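Local coordinates for putative methyltransferase protein (Bacteroides fragilis, PDB 5BP9) that probably transfers methyl groups from S-adenosylmethionine to an acceptor that is not established, and binds the spent cofactor S-adenosyl-L-homocysteine, at residues I227-Q232 against F241-I246. Residues are numbered along the deposited sequence; the frame is centred on the assembly and turned at random.
Sequences IDFRMQ and FDWLYI. With ETE (2-{2-[2-2-(methoxy-ethoxy)-ethoxy]-ethoxy}-ethanol), chain B.
Ile227 O takes the N-H of Trp243 at 2.8 Å, nearly straight at the hydrogen, and the CA-H of Asp242 makes a longer CA-H...O contact with the same oxygen. The return bond, from Ile227 N to Trp243 O, is longer at 3.3 Å. Two residues along, Phe229 and Phe241 exchange a second pair of bonds, N to O both ways. Between these pairs sits the non-hydrogen-bonded pair Asp228–Asp242; the carboxylate of Asp228 turns off to Ser71 and Gln72. This is an antiparallel beta hairpin, strands 226-233 and 236-244, the latter an outer strand of a small four-stranded antiparallel sheet, separate from the seven-stranded mixed sheet of the methyltransferase fold. On the face opposite the two aspartates, Phe229, Met231, Phe241 and Trp243 line the pocket that holds ETE. Phe229 lays its CB over the Phe241 ring, a CH-pi contact 4.0 Å from the centroid. With CG between N and carbonyl carbon (chi1 58°), Phe241 swings its ring beneath the Phe229 backbone, and the ether chain of ETE passes over the other face. CB of Trp243 comes to the edge of the Phe229 ring, 3.6 Å from CD2; that ring and the five-membered ring of the indole lie oblique, planes at 65°. Tyr245 presents its edge to Phe229 CE2. The CE methyl of Met231, a selenomethionine here, reaches ETE C13 at 3.6 Å, and the indole of Trp243 touches both ETE and the bound S-adenosyl-L-homocysteine.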
loop_
_atom_site.group_PDB
_atom_site.type_symbol
_atom_site.label_atom_id
_atom_site.label_comp_id
_atom_site.label_asym_id
_atom_site.label_seq_id
_atom_site.Cartn_x
_atom_site.Cartn_y
_atom_site.Cartn_z
ATOM N N ILE A 227 -1.767 9.638 -10.054
ATOM C CA ILE A 227 -3.135 9.261 -10.450
ATOM C C ILE A 227 -4.062 9.648 -9.295
ATOM O O ILE A 227 -3.646 9.752 -8.151
ATOM C CB ILE A 227 -3.212 7.707 -10.684
ATOM C CG1 ILE A 227 -2.211 7.269 -11.751
ATOM C CG2 ILE A 227 -4.605 7.221 -11.093
ATOM C CD1 ILE A 227 -2.312 8.051 -13.030
ATOM N N ASP A 228 -5.331 9.846 -9.598
ATOM C CA ASP A 228 -6.354 9.908 -8.574
ATOM C C ASP A 228 -7.426 8.881 -8.820
ATOM O O ASP A 228 -7.724 8.507 -9.963
ATOM C CB ASP A 228 -6.966 11.287 -8.468
ATOM C CG ASP A 228 -7.629 11.718 -9.743
ATOM O OD1 ASP A 228 -8.804 11.348 -9.995
ATOM O OD2 ASP A 228 -6.937 12.398 -10.516
ATOM N N PHE A 229 -7.986 8.427 -7.717
ATOM C CA PHE A 229 -9.053 7.439 -7.716
ATOM C C PHE A 229 -10.156 7.835 -6.731
ATOM O O PHE A 229 -9.966 8.658 -5.859
ATOM C CB PHE A 229 -8.506 6.071 -7.312
ATOM C CG PHE A 229 -7.603 5.430 -8.327
ATOM C CD1 PHE A 229 -8.106 5.002 -9.547
ATOM C CD2 PHE A 229 -6.291 5.156 -8.033
ATOM C CE1 PHE A 229 -7.319 4.353 -10.460
ATOM C CE2 PHE A 229 -5.489 4.509 -8.947
ATOM C CZ PHE A 229 -5.995 4.112 -10.162
ATOM N N ARG A 230 -11.304 7.174 -6.867
ATOM C CA ARG A 230 -12.386 7.248 -5.897
ATOM C C ARG A 230 -13.163 5.948 -6.034
ATOM O O ARG A 230 -13.324 5.449 -7.130
ATOM C CB ARG A 230 -13.283 8.494 -6.095
ATOM C CG ARG A 230 -14.006 8.554 -7.394
ATOM C CD ARG A 230 -14.703 9.891 -7.577
ATOM N NE ARG A 230 -15.379 9.962 -8.871
ATOM C CZ ARG A 230 -14.803 10.259 -10.044
ATOM N NH1 ARG A 230 -13.479 10.512 -10.150
ATOM N NH2 ARG A 230 -15.569 10.301 -11.139
HETATM N N MSE A 231 -13.628 5.411 -4.918
HETATM C CA MSE A 231 -14.291 4.097 -4.914
HETATM C C MSE A 231 -15.701 4.203 -4.431
HETATM O O MSE A 231 -16.079 5.133 -3.676
HETATM C CB MSE A 231 -13.492 3.119 -4.054
HETATM C CG MSE A 231 -12.145 2.814 -4.711
HETATM SE SE MSE A 231 -11.128 1.522 -3.618
HETATM C CE MSE A 231 -10.804 2.621 -2.022
ATOM N N GLN A 232 -16.517 3.278 -4.932
ATOM C CA GLN A 232 -17.921 3.164 -4.537
ATOM C C GLN A 232 -18.250 1.690 -4.299
ATOM O O GLN A 232 -17.843 0.854 -5.077
ATOM C CB GLN A 232 -18.845 3.750 -5.608
ATOM C CG GLN A 232 -20.328 3.549 -5.297
ATOM C CD GLN A 232 -21.236 3.953 -6.416
ATOM O OE1 GLN A 232 -20.804 4.449 -7.444
ATOM N NE2 GLN A 232 -22.522 3.714 -6.225
ATOM N N PHE A 241 -8.979 10.288 -3.728
ATOM C CA PHE A 241 -7.646 10.251 -3.155
ATOM C C PHE A 241 -6.576 10.195 -4.223
ATOM O O PHE A 241 -6.796 9.662 -5.308
ATOM C CB PHE A 241 -7.465 9.075 -2.177
ATOM C CG PHE A 241 -7.722 7.719 -2.782
ATOM C CD1 PHE A 241 -9.015 7.199 -2.830
ATOM C CD2 PHE A 241 -6.678 6.943 -3.307
ATOM C CE1 PHE A 241 -9.263 5.944 -3.371
ATOM C CE2 PHE A 241 -6.911 5.677 -3.830
ATOM C CZ PHE A 241 -8.210 5.174 -3.886
ATOM N N ASP A 242 -5.395 10.721 -3.871
ATOM C CA ASP A 242 -4.220 10.618 -4.717
ATOM C C ASP A 242 -3.552 9.247 -4.519
ATOM O O ASP A 242 -3.440 8.760 -3.394
ATOM C CB ASP A 242 -3.220 11.734 -4.357
ATOM C CG ASP A 242 -3.760 13.132 -4.648
ATOM O OD1 ASP A 242 -4.632 13.319 -5.538
ATOM O OD2 ASP A 242 -3.288 14.065 -3.996
ATOM N N TRP A 243 -3.104 8.630 -5.617
ATOM C CA TRP A 243 -2.500 7.301 -5.567
ATOM C C TRP A 243 -1.280 7.337 -6.483
ATOM O O TRP A 243 -1.411 7.420 -7.685
ATOM C CB TRP A 243 -3.505 6.201 -5.964
ATOM C CG TRP A 243 -3.196 4.818 -5.455
ATOM C CD1 TRP A 243 -2.993 3.679 -6.197
ATOM C CD2 TRP A 243 -3.145 4.417 -4.085
ATOM N NE1 TRP A 243 -2.783 2.610 -5.363
ATOM C CE2 TRP A 243 -2.868 3.028 -4.063
ATOM C CE3 TRP A 243 -3.309 5.089 -2.881
ATOM C CZ2 TRP A 243 -2.749 2.308 -2.868
ATOM C CZ3 TRP A 243 -3.174 4.392 -1.698
ATOM C CH2 TRP A 243 -2.891 3.008 -1.695
ATOM N N LEU A 244 -0.094 7.285 -5.884
ATOM C CA LEU A 244 1.149 7.396 -6.635
ATOM C C LEU A 244 1.633 6.053 -7.152
ATOM O O LEU A 244 1.809 5.088 -6.385
ATOM C CB LEU A 244 2.238 7.976 -5.740
ATOM C CG LEU A 244 3.642 8.148 -6.354
ATOM C CD1 LEU A 244 3.665 9.195 -7.458
ATOM C CD2 LEU A 244 4.632 8.493 -5.250
ATOM N N TYR A 245 1.865 5.994 -8.460
ATOM C CA TYR A 245 2.692 4.950 -9.082
ATOM C C TYR A 245 4.024 5.597 -9.416
ATOM O O TYR A 245 4.057 6.754 -9.791
ATOM C CB TYR A 245 2.038 4.413 -10.367
ATOM C CG TYR A 245 0.724 3.723 -10.130
ATOM C CD1 TYR A 245 -0.435 4.466 -9.920
ATOM C CD2 TYR A 245 0.636 2.351 -10.111
ATOM C CE1 TYR A 245 -1.645 3.849 -9.670
ATOM C CE2 TYR A 245 -0.580 1.716 -9.869
ATOM C CZ TYR A 245 -1.719 2.469 -9.647
ATOM O OH TYR A 245 -2.937 1.850 -9.395
ATOM N N ILE A 246 5.119 4.875 -9.236
ATOM C CA ILE A 246 6.425 5.490 -9.419
ATOM C C ILE A 246 7.366 4.478 -10.063
ATOM O O ILE A 246 7.471 3.315 -9.632
ATOM C CB ILE A 246 6.962 6.060 -8.084
ATOM C CG1 ILE A 246 8.228 6.896 -8.299
ATOM C CG2 ILE A 246 7.207 4.950 -7.057
ATOM C CD1 ILE A 246 8.636 7.691 -7.083
HETATM O OH2 ETE B . -7.519 7.021 1.107
HETATM C C12 ETE B . -8.155 5.828 0.659
HETATM C C22 ETE B . -7.100 5.065 -0.117
HETATM O OH3 ETE B . -7.589 3.794 -0.523
HETATM C C13 ETE B . -7.293 2.026 -2.136
HETATM C C23 ETE B . -6.613 3.099 -1.299
HETATM O OH4 ETE B . -6.330 1.341 -2.937
HETATM C C14 ETE B . -6.472 1.918 -5.261
HETATM C C24 ETE B . -6.815 0.881 -4.201
HETATM O OH5 ETE B . -7.195 1.653 -6.461
HETATM C C15 ETE B . -6.850 0.801 -8.708
HETATM C C25 ETE B . -6.674 0.549 -7.215
HETATM O OH6 ETE B . -7.127 -0.436 -9.373
HETATM C C26 ETE B . -7.898 -0.292 -10.565
#